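Local coordinates for putative uncharacterized protein (PDB 3R4V), which is of unknown function but belongs to the phage tubulin-like proteins and binds guanosine-5'-diphosphate, at residues Pro224-Gln229 with His266-Ser271; Asp199-Leu204 with Thr244-Lys249; Lys4-Phe9 with Thr77-Asp82; Ala111-Phe116 with Lys144-Val149; Leu232-Ser237 with Leu258-Asp263. All coordinates share one frame; numbering follows the deposited sequence. Where two conformers were deposited one is given.

Contact 1. Residues Pro224-Gln229 with His266-Ser271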
# COMPACT_ATOMS: atom_id res chain seq x y z
N PRO A 224 -0.46 1.35 19.64
CA PRO A 224 -0.97 0.32 20.56
C PRO A 224 -0.49 -1.10 20.19
O PRO A 224 -0.38 -1.43 19.00
CB PRO A 224 -2.49 0.43 20.41
CG PRO A 224 -2.69 1.03 19.06
CD PRO A 224 -1.52 1.95 18.81
N GLU A 225 -0.22 -1.90 21.22
CA GLU A 225 0.19 -3.29 21.02
C GLU A 225 1.27 -3.48 19.96
O GLU A 225 1.12 -4.28 19.04
CB GLU A 225 -1.04 -4.15 20.70
CG GLU A 225 -2.06 -4.13 21.84
CD GLU A 225 -3.29 -4.99 21.60
OE1 GLU A 225 -3.21 -5.97 20.84
OE2 GLU A 225 -4.35 -4.68 22.18
N ALA A 226 2.38 -2.76 20.11
CA ALA A 226 3.44 -2.82 19.12
C ALA A 226 4.01 -4.22 19.08
O ALA A 226 4.27 -4.82 20.12
CB ALA A 226 4.53 -1.81 19.46
N ILE A 227 4.22 -4.74 17.88
CA ILE A 227 4.82 -6.07 17.70
C ILE A 227 6.33 -6.00 17.44
O ILE A 227 7.10 -6.72 18.06
CB ILE A 227 4.19 -6.81 16.51
CG1 ILE A 227 2.67 -6.91 16.70
CG2 ILE A 227 4.84 -8.19 16.31
CD1 ILE A 227 1.93 -7.33 15.43
N SER A 228 6.73 -5.15 16.50
CA SER A 228 8.11 -5.15 16.02
C SER A 228 8.53 -3.73 15.69
O SER A 228 7.84 -3.02 14.96
CB SER A 228 8.19 -6.06 14.78
OG SER A 228 9.51 -6.21 14.31
N GLN A 229 9.69 -3.31 16.21
CA GLN A 229 10.04 -1.90 16.23
C GLN A 229 11.46 -1.72 15.71
O GLN A 229 12.36 -2.47 16.09
CB GLN A 229 10.00 -1.46 17.69
CG GLN A 229 9.80 0.00 17.99
CD GLN A 229 9.38 0.18 19.44
OE1 GLN A 229 8.22 -0.05 19.79
NE2 GLN A 229 10.34 0.53 20.29
N HIS A 266 11.14 6.26 13.98
CA HIS A 266 10.73 4.96 14.52
C HIS A 266 9.75 4.30 13.59
O HIS A 266 8.75 4.92 13.21
CB HIS A 266 10.09 5.13 15.89
CG HIS A 266 10.93 5.94 16.84
ND1 HIS A 266 11.95 5.40 17.58
CD2 HIS A 266 10.91 7.26 17.14
CE1 HIS A 266 12.53 6.34 18.30
NE2 HIS A 266 11.91 7.48 18.05
N PHE A 267 10.02 3.05 13.24
CA PHE A 267 9.17 2.30 12.32
C PHE A 267 8.54 1.20 13.14
O PHE A 267 9.21 0.22 13.50
CB PHE A 267 10.04 1.72 11.21
CG PHE A 267 10.81 2.76 10.43
CD1 PHE A 267 12.02 3.26 10.90
CD2 PHE A 267 10.33 3.25 9.23
CE1 PHE A 267 12.72 4.22 10.19
CE2 PHE A 267 11.03 4.20 8.50
CZ PHE A 267 12.22 4.69 8.98
N VAL A 268 7.28 1.37 13.50
CA VAL A 268 6.63 0.47 14.45
C VAL A 268 5.55 -0.32 13.75
O VAL A 268 4.70 0.25 13.08
CB VAL A 268 6.00 1.25 15.60
CG1 VAL A 268 5.57 0.28 16.71
CG2 VAL A 268 6.99 2.29 16.13
N ILE A 269 5.61 -1.64 13.88
CA ILE A 269 4.61 -2.51 13.27
C ILE A 269 3.67 -3.02 14.36
O ILE A 269 4.12 -3.52 15.38
CB ILE A 269 5.29 -3.71 12.55
CG1 ILE A 269 6.23 -3.22 11.45
CG2 ILE A 269 4.25 -4.71 12.00
CD1 ILE A 269 7.05 -4.30 10.77
N ASN A 270 2.36 -2.90 14.14
CA ASN A 270 1.38 -3.54 15.01
C ASN A 270 0.28 -4.11 14.13
O ASN A 270 0.42 -4.09 12.92
CB ASN A 270 0.81 -2.57 16.05
CG ASN A 270 -0.15 -1.57 15.46
OD1 ASN A 270 -0.20 -1.38 14.24
ND2 ASN A 270 -0.90 -0.90 16.33
N SER A 271 -0.80 -4.62 14.72
CA SER A 271 -1.90 -5.13 13.87
C SER A 271 -3.27 -4.90 14.48
O SER A 271 -4.28 -5.12 13.81
CB SER A 271 -1.71 -6.61 13.53
OG SER A 271 -1.90 -7.42 14.69
O HOH W 1 -0.88 -5.26 17.46
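Asn270 ND2 donates to Pro224 O at 2.8 Å with an N-H...O angle of 170°, and the acceptor lies in the amide plane of Asn270; the bond is nearly straight, and with OD1 hydrogen-bonded to His212 NE2 both ends of the amide are held. Next comes Ile269 O, gripped by two backbone donors: Ile227 N at 2.8 Å, and Ser228 N at 3.3 Å, the latter tilted from the carbonyl plane. Two consecutive residues facing one define a classic beta bulge, here within the antiparallel pairing of strands 228-233 and 264-270 in the C-terminal domain of this tubulin-like protein. Beyond it the register is regular, Ile269 N returning a bond to Ser228 O at 2.8 Å. A water spans the loop end, donating to Glu225 O and accepting from Ser271 N. On the Gln229-Val268 face, Val268 CG1 meets Ala226 CB at 3.6 Å, while CG2 lies beside Gln229 CG at 4.1 Å; the two side chains run alongside each other. Ile227, its CG1 anti to the carbonyl carbon (chi1 -56°), carries CD1 over the backbone of Asn270, 3.8 Å from Asn270 C.

Contact 2. Residues Asp199-Leu204 with Thr244-Lys249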
# COMPACT_ATOMS: atom_id res chain seq x y z
N ASP A 199 9.09 -15.22 11.15
CA ASP A 199 10.11 -16.20 10.78
C ASP A 199 10.78 -16.78 12.03
O ASP A 199 11.01 -17.99 12.11
CB ASP A 199 11.17 -15.58 9.86
CG ASP A 199 10.75 -15.59 8.40
OD1 ASP A 199 9.61 -15.99 8.10
OD2 ASP A 199 11.58 -15.18 7.55
N LYS A 200 11.09 -15.91 12.98
CA LYS A 200 11.76 -16.34 14.21
C LYS A 200 10.82 -16.39 15.42
O LYS A 200 11.13 -17.03 16.42
CB LYS A 200 12.96 -15.44 14.51
CG LYS A 200 14.00 -15.43 13.41
CD LYS A 200 15.25 -14.69 13.83
CE LYS A 200 16.37 -14.90 12.81
NZ LYS A 200 17.65 -14.25 13.24
N HIS A 201 9.69 -15.70 15.33
CA HIS A 201 8.67 -15.73 16.38
C HIS A 201 7.48 -16.51 15.87
O HIS A 201 6.44 -15.95 15.51
CB HIS A 201 8.28 -14.31 16.81
CG HIS A 201 9.42 -13.54 17.40
ND1 HIS A 201 9.77 -13.63 18.73
CD2 HIS A 201 10.30 -12.67 16.85
CE1 HIS A 201 10.81 -12.85 18.97
NE2 HIS A 201 11.15 -12.25 17.84
N ASN A 202 7.64 -17.83 15.86
CA ASN A 202 6.68 -18.76 15.27
C ASN A 202 5.34 -18.84 16.00
O ASN A 202 4.38 -19.38 15.46
CB ASN A 202 7.30 -20.16 15.21
CG ASN A 202 7.91 -20.58 16.53
OD1 ASN A 202 7.22 -21.09 17.41
ND2 ASN A 202 9.21 -20.37 16.68
N TYR A 203 5.29 -18.33 17.22
CA TYR A 203 4.06 -18.36 18.00
C TYR A 203 3.13 -17.19 17.61
O TYR A 203 1.97 -17.14 18.05
CB TYR A 203 4.38 -18.30 19.49
CG TYR A 203 5.19 -17.09 19.82
CD1 TYR A 203 4.59 -15.90 20.21
CD2 TYR A 203 6.58 -17.11 19.68
CE1 TYR A 203 5.33 -14.77 20.47
CE2 TYR A 203 7.34 -15.99 19.94
CZ TYR A 203 6.70 -14.82 20.33
OH TYR A 203 7.43 -13.70 20.59
N LEU A 204 3.63 -16.27 16.79
CA LEU A 204 2.82 -15.15 16.30
C LEU A 204 2.07 -15.52 15.02
O LEU A 204 2.48 -16.40 14.28
CB LEU A 204 3.69 -13.90 16.08
CG LEU A 204 4.29 -13.30 17.36
CD1 LEU A 204 5.22 -12.14 17.04
CD2 LEU A 204 3.18 -12.85 18.32
N THR A 244 6.87 -1.82 24.45
CA THR A 244 6.83 -3.24 24.78
C THR A 244 6.78 -4.17 23.55
O THR A 244 6.10 -5.20 23.57
CB THR A 244 5.60 -3.56 25.65
OG1 THR A 244 4.47 -2.83 25.16
CG2 THR A 244 5.85 -3.17 27.10
N PRO A 245 7.49 -3.82 22.47
CA PRO A 245 7.43 -4.72 21.31
C PRO A 245 8.12 -6.05 21.59
O PRO A 245 8.94 -6.14 22.51
CB PRO A 245 8.21 -3.95 20.25
CG PRO A 245 9.18 -3.14 21.02
CD PRO A 245 8.46 -2.73 22.26
N ILE A 246 7.76 -7.06 20.81
CA ILE A 246 8.37 -8.37 20.87
C ILE A 246 9.76 -8.34 20.25
O ILE A 246 10.66 -9.05 20.68
CB ILE A 246 7.53 -9.40 20.11
CG1 ILE A 246 6.17 -9.58 20.78
CG2 ILE A 246 8.28 -10.72 19.99
CD1 ILE A 246 6.28 -9.91 22.25
N TYR A 247 9.92 -7.51 19.22
CA TYR A 247 11.20 -7.40 18.54
C TYR A 247 11.57 -5.93 18.47
O TYR A 247 10.72 -5.09 18.17
CB TYR A 247 11.11 -8.00 17.13
CG TYR A 247 12.35 -7.80 16.28
CD1 TYR A 247 13.35 -8.78 16.22
CD2 TYR A 247 12.53 -6.64 15.53
CE1 TYR A 247 14.48 -8.60 15.45
CE2 TYR A 247 13.66 -6.46 14.76
CZ TYR A 247 14.63 -7.44 14.72
OH TYR A 247 15.76 -7.26 13.94
N ARG A 248 12.82 -5.60 18.76
CA ARG A 248 13.28 -4.22 18.79
C ARG A 248 14.71 -4.14 18.27
O ARG A 248 15.55 -4.94 18.68
CB ARG A 248 13.23 -3.72 20.24
CG ARG A 248 14.09 -2.51 20.55
CD ARG A 248 14.52 -2.50 22.02
NE ARG A 248 13.40 -2.68 22.95
CZ ARG A 248 12.57 -1.70 23.32
NH1 ARG A 248 12.73 -0.48 22.83
NH2 ARG A 248 11.59 -1.95 24.17
N LYS A 249 14.99 -3.17 17.39
CA LYS A 249 16.35 -2.92 16.91
C LYS A 249 16.61 -1.43 16.72
O LYS A 249 15.69 -0.67 16.45
CB LYS A 249 16.62 -3.64 15.58
CG LYS A 249 17.12 -5.06 15.72
CD LYS A 249 18.58 -5.11 16.13
CE LYS A 249 18.93 -6.49 16.68
NZ LYS A 249 18.33 -7.58 15.85
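A type I beta turn from His201 to Leu204, closed by Leu204 N donating to His201 O at 3.1 Å, presents His201, Tyr203 and Leu204 to Ile246, just ahead of edge strand 247-252. The methyl CG2 of Ile246 is the focus of the contact. It sits over one face of the His201 imidazole, 3.6 Å from the ring centroid and 22° off the ring normal, which meets the geometry of a CH-pi interaction; it is 3.5 Å from both His201 CE1 and ND1. With chi1 at -65°, CG2 stands anti to the Ile246 N, which carries this branch to the turn, 3.2 Å from Tyr203 OH, near the plane of the phenol ring and at its edge. Within the turn, His201 ND1 and Tyr203 OH share a hydrogen bond of 3.0 Å, which ties the two aromatic groups together around the methyl. The contact thus joins the loop between helix 188-195 and strand 208-214 to the residue leading into the outermost strand 247-252 and to its first residue, at the protein surface. Leu204 CD1 adds a looser apolar approach to Ile246 CG2 at 4.5 Å. Tyr247 CB lies 4.3 Å from His201 NE2, and the Tyr247 ring turns an edge toward that same nitrogen. The ring itself packs on helix 188-195, and its hydroxyl accepts a hydrogen bond from Lys249 NZ, which also forms a salt bridge with Asp190.

Contact 3. Residues Lys4-Phe9 with Thr77-Asp82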
# COMPACT_ATOMS: atom_id res chain seq x y z
N LYS A 4 19.68 -2.49 -3.35
CA LYS A 4 19.32 -2.22 -1.97
C LYS A 4 17.81 -2.24 -1.78
O LYS A 4 17.29 -2.82 -0.82
CB LYS A 4 19.85 -0.85 -1.51
CG LYS A 4 21.36 -0.74 -1.38
CD LYS A 4 21.73 0.58 -0.69
CE LYS A 4 23.19 0.96 -0.90
NZ LYS A 4 24.14 -0.04 -0.34
N VAL A 5 17.10 -1.60 -2.70
CA VAL A 5 15.65 -1.53 -2.61
C VAL A 5 15.05 -1.36 -3.99
O VAL A 5 15.60 -0.65 -4.85
CB VAL A 5 15.20 -0.35 -1.69
CG1 VAL A 5 15.64 0.97 -2.27
CG2 VAL A 5 13.70 -0.36 -1.47
N CYS A 6 13.94 -2.05 -4.20
CA CYS A 6 13.17 -1.91 -5.41
C CYS A 6 11.79 -1.35 -5.04
O CYS A 6 11.11 -1.88 -4.16
CB CYS A 6 13.07 -3.26 -6.11
SG CYS A 6 11.97 -3.29 -7.51
N LEU A 7 11.38 -0.28 -5.72
CA LEU A 7 10.09 0.34 -5.44
C LEU A 7 9.10 0.01 -6.55
O LEU A 7 9.36 0.23 -7.74
CB LEU A 7 10.24 1.86 -5.32
CG LEU A 7 11.15 2.33 -4.18
CD1 LEU A 7 12.58 2.45 -4.68
CD2 LEU A 7 10.67 3.66 -3.66
N ILE A 8 7.94 -0.49 -6.15
CA ILE A 8 6.94 -0.94 -7.10
C ILE A 8 5.64 -0.16 -6.91
O ILE A 8 5.13 -0.05 -5.80
CB ILE A 8 6.66 -2.43 -6.87
CG1 ILE A 8 7.94 -3.23 -7.12
CG2 ILE A 8 5.52 -2.91 -7.77
CD1 ILE A 8 7.95 -4.59 -6.46
N PHE A 9 5.11 0.38 -8.01
CA PHE A 9 3.88 1.19 -7.99
C PHE A 9 2.88 0.61 -8.96
O PHE A 9 3.25 0.22 -10.07
CB PHE A 9 4.18 2.64 -8.41
CG PHE A 9 5.10 3.34 -7.47
CD1 PHE A 9 4.60 4.05 -6.39
CD2 PHE A 9 6.47 3.23 -7.63
CE1 PHE A 9 5.45 4.67 -5.49
CE2 PHE A 9 7.33 3.86 -6.73
CZ PHE A 9 6.81 4.58 -5.67
N THR A 77 10.73 -8.52 -14.87
CA THR A 77 11.27 -7.17 -14.99
C THR A 77 11.62 -6.57 -13.63
O THR A 77 12.13 -5.46 -13.56
CB THR A 77 10.31 -6.22 -15.72
OG1 THR A 77 9.25 -5.83 -14.83
CG2 THR A 77 9.71 -6.88 -16.97
N ILE A 78 11.35 -7.30 -12.55
CA ILE A 78 11.64 -6.77 -11.22
C ILE A 78 12.86 -7.46 -10.65
O ILE A 78 12.82 -8.65 -10.34
CB ILE A 78 10.42 -6.92 -10.26
CG1 ILE A 78 9.20 -6.20 -10.83
CG2 ILE A 78 10.77 -6.40 -8.86
CD1 ILE A 78 7.90 -6.47 -10.07
N PRO A 79 13.97 -6.73 -10.53
CA PRO A 79 15.24 -7.31 -10.08
C PRO A 79 15.14 -7.87 -8.67
O PRO A 79 14.28 -7.45 -7.91
CB PRO A 79 16.19 -6.11 -10.07
CG PRO A 79 15.53 -5.05 -10.88
CD PRO A 79 14.06 -5.28 -10.73
N GLU A 80 16.01 -8.82 -8.34
CA GLU A 80 16.16 -9.26 -6.96
C GLU A 80 16.66 -8.09 -6.13
O GLU A 80 17.61 -7.40 -6.52
CB GLU A 80 17.14 -10.43 -6.85
CG GLU A 80 16.67 -11.72 -7.52
CD GLU A 80 15.49 -12.36 -6.82
OE1 GLU A 80 15.37 -12.22 -5.58
OE2 GLU A 80 14.66 -13.01 -7.51
N ALA A 81 16.03 -7.85 -4.99
CA ALA A 81 16.46 -6.77 -4.11
C ALA A 81 16.43 -7.18 -2.65
O ALA A 81 15.72 -8.12 -2.28
CB ALA A 81 15.61 -5.53 -4.33
N ASP A 82 17.21 -6.49 -1.83
CA ASP A 82 17.25 -6.74 -0.40
C ASP A 82 15.98 -6.27 0.32
O ASP A 82 15.69 -6.72 1.43
CB ASP A 82 18.47 -6.09 0.23
CG ASP A 82 19.77 -6.79 -0.15
OD1 ASP A 82 19.73 -8.01 -0.42
OD2 ASP A 82 20.83 -6.12 -0.18
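Cys6 holds SG anti to its own backbone N (chi1 173°), which sends the sulfur to Ile78, where SG meets CG2 at 3.6 Å. On Ile78, chi1 of -59° sets CG1 anti to the carbonyl carbon and leaves CG2 anti to the backbone N; CG2 meets both Cys6 SG and Ile8 CD1, and CD1 of the longer branch also reaches Ile8. The two isoleucine side chains cross at about a right angle, with Ile8 CD1 4.1 Å from Ile78 CD1. Toward Lys4, Cys6 CB and Ala81 CB touch at 3.8 Å, and Pro79 CD lies more loosely against Cys6 SG at 4.3 Å. The side-chain contacts at the centre are apolar, and no hydrogen bond joins the segments. At the outer end Asp82 CB rests 3.6 Å from Lys4 O, while the Asp82 carboxylate turns to Gln181. The two segments run roughly antiparallel, their end-to-end directions 140° apart, yet the backbone bonds of Cys6 and Ile8 go to Phe83 and Ile85, at the start of strand 84-89. The loop 77-82, which follows helix 71-76, thus lies across one face of strand 6-10, where Phe31 and His29 of strand 28-32 also pack; on the other face Leu7 and Phe9 meet helix 161-178.

Contact 4. Residues Ala111-Phe116 with Lys144-Val149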
# COMPACT_ATOMS: atom_id res chain seq x y z
N ALA A 111 10.89 -12.48 0.31
CA ALA A 111 11.34 -11.09 0.44
C ALA A 111 10.90 -10.34 1.70
O ALA A 111 9.89 -10.67 2.35
CB ALA A 111 10.93 -10.30 -0.80
N SER A 112 11.67 -9.31 2.02
CA SER A 112 11.32 -8.32 3.04
C SER A 112 10.75 -7.10 2.33
O SER A 112 11.39 -6.54 1.43
CB SER A 112 12.58 -7.90 3.81
OG SER A 112 13.18 -8.99 4.48
N PHE A 113 9.55 -6.69 2.71
CA PHE A 113 8.93 -5.57 2.03
C PHE A 113 7.83 -4.95 2.88
O PHE A 113 7.32 -5.58 3.81
CB PHE A 113 8.39 -6.00 0.65
CG PHE A 113 7.37 -7.12 0.73
CD1 PHE A 113 6.02 -6.83 0.88
CD2 PHE A 113 7.78 -8.45 0.65
CE1 PHE A 113 5.08 -7.87 0.95
CE2 PHE A 113 6.85 -9.49 0.73
CZ PHE A 113 5.50 -9.20 0.88
N VAL A 114 7.50 -3.70 2.59
CA VAL A 114 6.32 -3.06 3.14
C VAL A 114 5.52 -2.42 2.02
O VAL A 114 6.05 -2.19 0.94
CB VAL A 114 6.64 -1.99 4.21
CG1 VAL A 114 7.39 -2.63 5.39
CG2 VAL A 114 7.43 -0.82 3.62
N SER A 115 4.24 -2.14 2.27
CA SER A 115 3.40 -1.52 1.25
C SER A 115 2.82 -0.21 1.76
O SER A 115 2.64 -0.03 2.95
CB SER A 115 2.23 -2.44 0.90
OG SER A 115 2.72 -3.69 0.42
N PHE A 116 2.53 0.70 0.83
CA PHE A 116 1.83 1.92 1.15
C PHE A 116 0.52 1.89 0.37
O PHE A 116 0.53 1.89 -0.87
CB PHE A 116 2.67 3.14 0.74
CG PHE A 116 3.83 3.39 1.67
CD1 PHE A 116 3.69 4.27 2.73
CD2 PHE A 116 5.01 2.70 1.52
CE1 PHE A 116 4.73 4.47 3.62
CE2 PHE A 116 6.07 2.90 2.41
CZ PHE A 116 5.93 3.79 3.44
N LYS A 144 0.70 -17.39 2.60
CA LYS A 144 2.16 -17.36 2.47
C LYS A 144 2.83 -17.42 3.84
O LYS A 144 4.05 -17.48 3.95
CB LYS A 144 2.62 -16.10 1.74
CG LYS A 144 1.91 -15.83 0.42
CD LYS A 144 2.25 -16.85 -0.62
CE LYS A 144 1.85 -16.38 -2.02
NZ LYS A 144 1.91 -17.49 -3.00
N HIS A 145 2.01 -17.43 4.88
CA HIS A 145 2.48 -17.40 6.26
C HIS A 145 3.52 -16.30 6.45
O HIS A 145 4.67 -16.56 6.77
CB HIS A 145 3.04 -18.77 6.68
CG HIS A 145 3.05 -18.97 8.16
ND1 HIS A 145 1.95 -19.44 8.85
CD2 HIS A 145 4.00 -18.69 9.09
CE1 HIS A 145 2.24 -19.47 10.15
NE2 HIS A 145 3.47 -19.03 10.31
N LEU A 146 3.11 -15.05 6.25
CA LEU A 146 4.04 -13.95 6.32
C LEU A 146 3.24 -12.72 6.70
O LEU A 146 2.13 -12.56 6.20
CB LEU A 146 4.64 -13.73 4.93
CG LEU A 146 5.58 -12.55 4.78
CD1 LEU A 146 6.88 -12.90 5.49
CD2 LEU A 146 5.83 -12.20 3.31
N PRO A 147 3.78 -11.85 7.58
CA PRO A 147 3.05 -10.60 7.83
C PRO A 147 3.03 -9.76 6.56
O PRO A 147 4.03 -9.67 5.85
CB PRO A 147 3.90 -9.89 8.89
CG PRO A 147 4.73 -11.02 9.52
CD PRO A 147 5.00 -11.95 8.39
N ILE A 148 1.88 -9.17 6.28
CA ILE A 148 1.79 -8.25 5.16
C ILE A 148 1.63 -6.87 5.76
O ILE A 148 0.58 -6.52 6.30
CB ILE A 148 0.63 -8.60 4.22
CG1 ILE A 148 0.86 -9.99 3.58
CG2 ILE A 148 0.44 -7.49 3.17
CD1 ILE A 148 2.06 -10.10 2.63
N VAL A 149 2.72 -6.10 5.72
CA VAL A 149 2.87 -4.91 6.55
C VAL A 149 2.59 -3.71 5.68
O VAL A 149 3.27 -3.50 4.69
CB VAL A 149 4.32 -4.84 7.08
CG1 VAL A 149 4.57 -3.57 7.85
CG2 VAL A 149 4.61 -6.06 7.97
O HOH W 2 5.08 -7.13 4.35
O HOH W 3 3.47 -5.23 2.53
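The Phe113 ring has Ile148 CD1 at its edge, near the ring plane and 4.0 Å from CZ, while Leu146 CD2 approaches the same CZ obliquely at 3.9 Å. Its chi1 of 59° places CG between the backbone N and the carbonyl carbon, and although CB leaves to the flank, the ring end swings back to reach both methyls. Val114 CG1 and Val149 CG1 touch at 3.9 Å. A single direct backbone hydrogen bond joins the segments: Ser115 N to Val149 O spans 2.9 Å with an N-H...O angle of 157°, the donor lying in the carbonyl plane. Toward the N-terminal ends the segments diverge, and a water fills in for direct pairing: it donates to Phe113 O and Pro147 O and accepts from Val149 N. A second water donates to Val149 O and bonds Ser115 OG at 2.7 Å. Helix 124-144 ends in a Schellman motif with His145 as the C-prime residue, then the chain enters strand 148-154 parallel to strand 113-119, completing a beta-alpha-beta crossover. Strand 84-89 bonds the far edge of strand 113-119, and Val195 of helix 188-195 packs on Val114 and Val149.

Contact 5. Residues Leu232-Ser237 with Leu258-Asp263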
# COMPACT_ATOMS: atom_id res chain seq x y z
N LEU A 232 15.77 4.61 14.35
CA LEU A 232 16.99 5.24 13.86
C LEU A 232 17.27 6.50 14.66
O LEU A 232 16.37 7.30 14.90
CB LEU A 232 16.88 5.59 12.38
CG LEU A 232 16.69 4.41 11.43
CD1 LEU A 232 16.57 4.90 9.99
CD2 LEU A 232 17.86 3.43 11.57
N TYR A 233 18.52 6.69 15.08
CA TYR A 233 18.90 7.88 15.82
C TYR A 233 20.13 8.53 15.20
O TYR A 233 21.10 7.85 14.87
CB TYR A 233 19.24 7.53 17.27
CG TYR A 233 18.08 7.07 18.14
CD1 TYR A 233 17.25 7.98 18.76
CD2 TYR A 233 17.86 5.72 18.36
CE1 TYR A 233 16.21 7.57 19.57
CE2 TYR A 233 16.82 5.28 19.17
CZ TYR A 233 15.99 6.22 19.77
OH TYR A 233 14.96 5.81 20.58
N LEU A 234 20.09 9.85 15.06
CA LEU A 234 21.27 10.61 14.64
C LEU A 234 22.17 10.90 15.84
O LEU A 234 23.39 10.82 15.74
CB LEU A 234 20.86 11.91 13.96
CG LEU A 234 21.98 12.82 13.44
CD1 LEU A 234 22.94 12.05 12.55
CD2 LEU A 234 21.38 13.99 12.69
N ASP A 235 21.54 11.24 16.96
CA ASP A 235 22.25 11.48 18.21
C ASP A 235 22.13 10.23 19.05
O ASP A 235 21.08 9.96 19.62
CB ASP A 235 21.62 12.67 18.94
CG ASP A 235 22.39 13.08 20.19
OD1 ASP A 235 23.23 12.30 20.68
OD2 ASP A 235 22.13 14.19 20.70
N PRO A 236 23.22 9.43 19.13
CA PRO A 236 23.13 8.16 19.86
C PRO A 236 22.89 8.37 21.36
O PRO A 236 22.55 7.41 22.05
CB PRO A 236 24.49 7.51 19.61
CG PRO A 236 25.40 8.65 19.24
CD PRO A 236 24.54 9.63 18.51
N SER A 237 23.06 9.59 21.84
CA SER A 237 22.80 9.89 23.24
C SER A 237 21.30 9.84 23.56
O SER A 237 20.91 9.70 24.72
CB SER A 237 23.38 11.25 23.64
OG SER A 237 22.49 12.31 23.33
N LEU A 258 23.38 12.56 3.53
CA LEU A 258 22.56 13.66 3.05
C LEU A 258 21.06 13.33 3.03
O LEU A 258 20.22 14.23 2.96
CB LEU A 258 23.02 14.09 1.66
CG LEU A 258 24.41 14.71 1.59
CD1 LEU A 258 24.91 14.74 0.15
CD2 LEU A 258 24.41 16.10 2.20
N ASP A 259 20.73 12.04 3.07
CA ASP A 259 19.33 11.63 3.07
C ASP A 259 18.70 11.68 4.47
O ASP A 259 17.50 11.48 4.63
CB ASP A 259 19.18 10.22 2.48
CG ASP A 259 19.48 10.18 1.00
OD1 ASP A 259 19.48 11.26 0.35
OD2 ASP A 259 19.71 9.08 0.47
N VAL A 260 19.52 11.96 5.48
CA VAL A 260 19.01 12.02 6.85
C VAL A 260 18.19 13.29 7.07
O VAL A 260 18.73 14.39 7.17
CB VAL A 260 20.14 11.89 7.88
CG1 VAL A 260 19.63 12.17 9.28
CG2 VAL A 260 20.75 10.50 7.80
N THR A 261 16.88 13.11 7.13
CA THR A 261 15.93 14.22 7.15
C THR A 261 15.49 14.61 8.56
O THR A 261 15.09 15.75 8.80
CB THR A 261 14.67 13.87 6.33
OG1 THR A 261 14.19 12.57 6.71
CG2 THR A 261 14.98 13.86 4.84
N ASP A 262 15.57 13.66 9.49
CA ASP A 262 15.09 13.84 10.85
C ASP A 262 16.08 13.26 11.85
O ASP A 262 16.86 12.37 11.52
CB ASP A 262 13.75 13.12 11.04
CG ASP A 262 12.74 13.47 9.97
OD1 ASP A 262 12.85 12.92 8.85
OD2 ASP A 262 11.84 14.28 10.24
N ASP A 263 16.04 13.76 13.09
CA ASP A 263 16.97 13.35 14.13
C ASP A 263 16.70 11.94 14.67
O ASP A 263 17.61 11.25 15.12
CB ASP A 263 16.94 14.37 15.27
CG ASP A 263 18.03 14.12 16.30
OD1 ASP A 263 19.19 14.51 16.05
OD2 ASP A 263 17.71 13.54 17.36
O HOH W 4 18.93 11.37 17.60
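Leu234 N donates to Asp263 O at 2.8 Å and 165°, a bond that ties the end of strand 228-233 to the loop leading into strand 264-270, in the tubulin-like C-terminal domain. This backbone link is the tight part. Around it Leu234 CB comes 3.5 Å from Asp263 O, and Tyr233 CA lies 3.7 Å from the same oxygen. The Asp263 side chain has CG anti to the backbone N (chi1 -172°), which brings the carboxylate across the leucine at about a right angle, OD1 3.7 Å from Leu234 CB. Beside the backbone link, a water accepts from Asp235 N and lies near Asp263 OD2. Lys238 forms a salt bridge with that OD2, and its positive charge would be expected to offset the proximity of the Asp235 carboxylate. The looser side is apolar and marginal: Leu234 CD2 and Val260 CG1 meet at 4.2 Å, both residues being partly exposed. Past the strand a 3-10 segment begins at Pro236. Ser237 N donates to Asp235 OD1 in an Asx turn, and Ser237 OG donates to the same oxygen at 2.8 Å, both from one face above the carboxylate plane.

Along the chain contact 3 closes first, then contact 4, and contacts 1, 2 and 5 follow within the C-terminal tubulin-like domain. All five reach one mixed beta-sheet: contacts 3 and 4 lie in its parallel, nucleotide-bearing half, and the others around strands 264-270, 228-233 and 247-252. Contact 5 is nested inside the loop closed by contact 1, and both use strand 228-233, with centres about 20 Å apart. Contacts 1 and 2 alternate along the chain and touch, Gln229 N lying 2.8 Å from Tyr247 O. Contact 1 also meets contact 4 through Ile269 CD1 and Val149 CG1, 3.9 Å apart, so packing links the two halves of the beta-sheet.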